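PDB 5GY3: glucanase from Klebsiella pneumoniae, which probably hydrolyses internal beta-1,4-glucosidic linkages in cellulose, lichenin and cereal beta-glucans as a family 8 endoglucanase. Local coordinates for residues K82-S86 with D87-L91. Residues are numbered along the deposited sequence; the frame is centred on the assembly and turned at random.
Sequences KNNAS and DGDTL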
ATOM      1  N   LYS A  82     -16.014 -11.184   2.170  1.00 23.49           N
ATOM      2  CA  LYS A  82     -16.648 -10.287   1.216  1.00 23.96           C
ATOM      3  C   LYS A  82     -16.287  -8.821   1.441  1.00 22.66           C
ATOM      4  O   LYS A  82     -16.899  -7.945   0.822  1.00 26.07           O
ATOM      5  CB  LYS A  82     -18.166 -10.467   1.275  1.00 26.02           C
ATOM      6  CG  LYS A  82     -18.610 -11.897   1.026  1.00 27.71           C
ATOM      7  CD  LYS A  82     -18.253 -12.333  -0.389  1.00 26.72           C
ATOM      8  CE  LYS A  82     -18.634 -13.791  -0.632  1.00 32.49           C
ATOM      9  NZ  LYS A  82     -18.187 -14.233  -1.985  1.00 29.66           N
ATOM     10  N   ASN A  83     -15.300  -8.535   2.283  1.00 19.85           N
ATOM     11  CA  ASN A  83     -14.888  -7.161   2.521  1.00 16.44           C
ATOM     12  C   ASN A  83     -13.794  -6.772   1.532  1.00 16.57           C
ATOM     13  O   ASN A  83     -13.144  -7.621   0.917  1.00 15.50           O
ATOM     14  CB  ASN A  83     -14.392  -6.979   3.958  1.00 21.37           C
ATOM     15  CG  ASN A  83     -14.569  -5.547   4.482  1.00 20.00           C
ATOM     16  OD1 ASN A  83     -15.404  -4.769   3.998  1.00 15.38           O
ATOM     17  ND2 ASN A  83     -13.787  -5.206   5.499  1.00 23.94           N
ATOM     18  N   ASN A  84     -13.603  -5.468   1.382  1.00 15.56           N
ATOM     19  CA  ASN A  84     -12.547  -4.925   0.547  1.00 13.50           C
ATOM     20  C   ASN A  84     -11.360  -4.544   1.422  1.00 14.78           C
ATOM     21  O   ASN A  84     -11.433  -4.550   2.655  1.00 14.41           O
ATOM     22  CB  ASN A  84     -13.051  -3.703  -0.228  1.00 13.15           C
ATOM     23  CG  ASN A  84     -13.314  -2.510   0.677  1.00 12.72           C
ATOM     24  OD1 ASN A  84     -14.198  -2.559   1.539  1.00 14.82           O
ATOM     25  ND2 ASN A  84     -12.543  -1.434   0.495  1.00 10.68           N
ATOM     26  N   ALA A  85     -10.254  -4.213   0.768  1.00  7.86           N
ATOM     27  CA  ALA A  85      -9.099  -3.629   1.435  1.00 11.45           C
ATOM     28  C   ALA A  85      -8.792  -2.345   0.681  1.00 11.75           C
ATOM     29  O   ALA A  85      -8.437  -2.386  -0.502  1.00 11.40           O
ATOM     30  CB  ALA A  85      -7.898  -4.579   1.447  1.00 12.00           C
ATOM     31  N   SER A  86      -8.961  -1.204   1.352  1.00  9.75           N
ATOM     32  CA  SER A  86      -8.980   0.063   0.631  1.00 11.66           C
ATOM     33  C   SER A  86      -7.645   0.382  -0.026  1.00 10.45           C
ATOM     34  O   SER A  86      -7.621   1.098  -1.039  1.00  8.91           O
ATOM     35  CB  SER A  86      -9.403   1.188   1.571  1.00 10.05           C
ATOM     36  OG  SER A  86     -10.679   0.901   2.105  1.00 10.39           O
ATOM     37  N   ASP A  87      -6.528  -0.112   0.520  1.00  8.11           N
ATOM     38  CA  ASP A  87      -5.269   0.136  -0.171  1.00 10.20           C
ATOM     39  C   ASP A  87      -5.206  -0.649  -1.472  1.00  7.93           C
ATOM     40  O   ASP A  87      -4.681  -0.149  -2.469  1.00  7.12           O
ATOM     41  CB  ASP A  87      -4.054  -0.149   0.728  1.00 11.16           C
ATOM     42  CG  ASP A  87      -3.914  -1.612   1.148  1.00 13.86           C
ATOM     43  OD1 ASP A  87      -4.924  -2.352   1.246  1.00 11.83           O
ATOM     44  OD2 ASP A  87      -2.746  -2.010   1.419  1.00 14.63           O
ATOM     45  N   GLY A  88      -5.747  -1.868  -1.489  1.00  9.89           N
ATOM     46  CA  GLY A  88      -5.764  -2.630  -2.730  1.00  8.55           C
ATOM     47  C   GLY A  88      -6.616  -1.968  -3.797  1.00  9.28           C
ATOM     48  O   GLY A  88      -6.189  -1.829  -4.946  1.00  8.96           O
ATOM     49  N   ASP A  89      -7.838  -1.551  -3.428  1.00  8.49           N
ATOM     50  CA  ASP A  89      -8.693  -0.816  -4.364  1.00 10.29           C
ATOM     51  C   ASP A  89      -7.979   0.415  -4.905  1.00  8.50           C
ATOM     52  O   ASP A  89      -8.089   0.740  -6.094  1.00  8.42           O
ATOM     53  CB  ASP A  89      -9.990  -0.343  -3.699  1.00  8.06           C
ATOM     54  CG  ASP A  89     -10.769  -1.448  -2.994  1.00 12.38           C
ATOM     55  OD1 ASP A  89     -10.877  -2.576  -3.519  1.00 11.80           O
ATOM     56  OD2 ASP A  89     -11.319  -1.145  -1.914  1.00 11.97           O
ATOM     57  N   THR A  90      -7.290   1.141  -4.024  1.00  6.75           N
ATOM     58  CA  THR A  90      -6.576   2.347  -4.432  1.00  7.12           C
ATOM     59  C   THR A  90      -5.476   2.024  -5.434  1.00  8.86           C
ATOM     60  O   THR A  90      -5.316   2.721  -6.446  1.00  7.86           O
ATOM     61  CB  THR A  90      -5.983   3.025  -3.191  1.00  8.05           C
ATOM     62  OG1 THR A  90      -7.037   3.463  -2.326  1.00  6.09           O
ATOM     63  CG2 THR A  90      -5.106   4.198  -3.569  1.00  5.76           C
ATOM     64  N   LEU A  91      -4.682   0.985  -5.145  1.00  6.65           N
ATOM     65  CA  LEU A  91      -3.565   0.631  -6.016  1.00  9.07           C
ATOM     66  C   LEU A  91      -4.055   0.247  -7.402  1.00  8.21           C
ATOM     67  O   LEU A  91      -3.446   0.626  -8.415  1.00  8.39           O
ATOM     68  CB  LEU A  91      -2.779  -0.525  -5.401  1.00  6.95           C
ATOM     69  CG  LEU A  91      -2.038  -0.172  -4.110  1.00 11.70           C
ATOM     70  CD1 LEU A  91      -1.643  -1.445  -3.374  1.00 12.46           C
ATOM     71  CD2 LEU A  91      -0.822   0.678  -4.430  1.00  9.84           C
TER
HETATM   72  O   HOH W   1     -10.014  -4.772  -2.015  1.00 12.66           O
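Asn84 meets Asp89 in the first turn of helix 86-103, the two side chains crossing at about a right angle: its ND2 gives a hydrogen bond to Asp89 OD2 at 2.7 Å, arriving nearly in line with the C-O bond. Amide and carboxylate lie almost coplanar, 14° apart. Asn84 CG sits between its own backbone N and carbonyl carbon (chi1 69°), which brings ND2 to Asp89 OD2, and its OD1 is held by Val137 N. A water that accepts from Ala85 N lies 2.8 Å from Asp89 OD1 and may donate to it, so the carboxylate bonds directly to Asn84 and possibly bridges through water to the next residue.

Ala85 is the N-cap, and its O receives Asp89 N at 3.1 Å, the first i to i+4 bond of the helix. One residue on, Ser86 O is gripped twice by Thr90, by N at 3.0 Å and by OG1 at 2.8 Å, from opposite faces of the carbonyl plane. A chi1 of -64° sets OG1 beside Thr90 N, which lets both reach the same oxygen. Ser86 OG turns elsewhere, to Leu134 O, while Leu119 of helix 106-123 packs against Asp89 and Thr90.

Against this tight, buried corner, the loop begins at the exposed Lys82, which makes a cation-pi contact with Tyr68. Asp87, the predicted nucleophile, meets the loop lightly, OD1 lying 3.7 Å from Ala85 CB; a weak bond from Gly88 N also reaches OD1, and a long, weak ion pair joins Asp87 OD2 to Arg220. The chemistry implies that a carboxylate in the first turn, where the helix dipole would probably stabilise its negative charge, ties the incoming loop to the helix that carries Asp87.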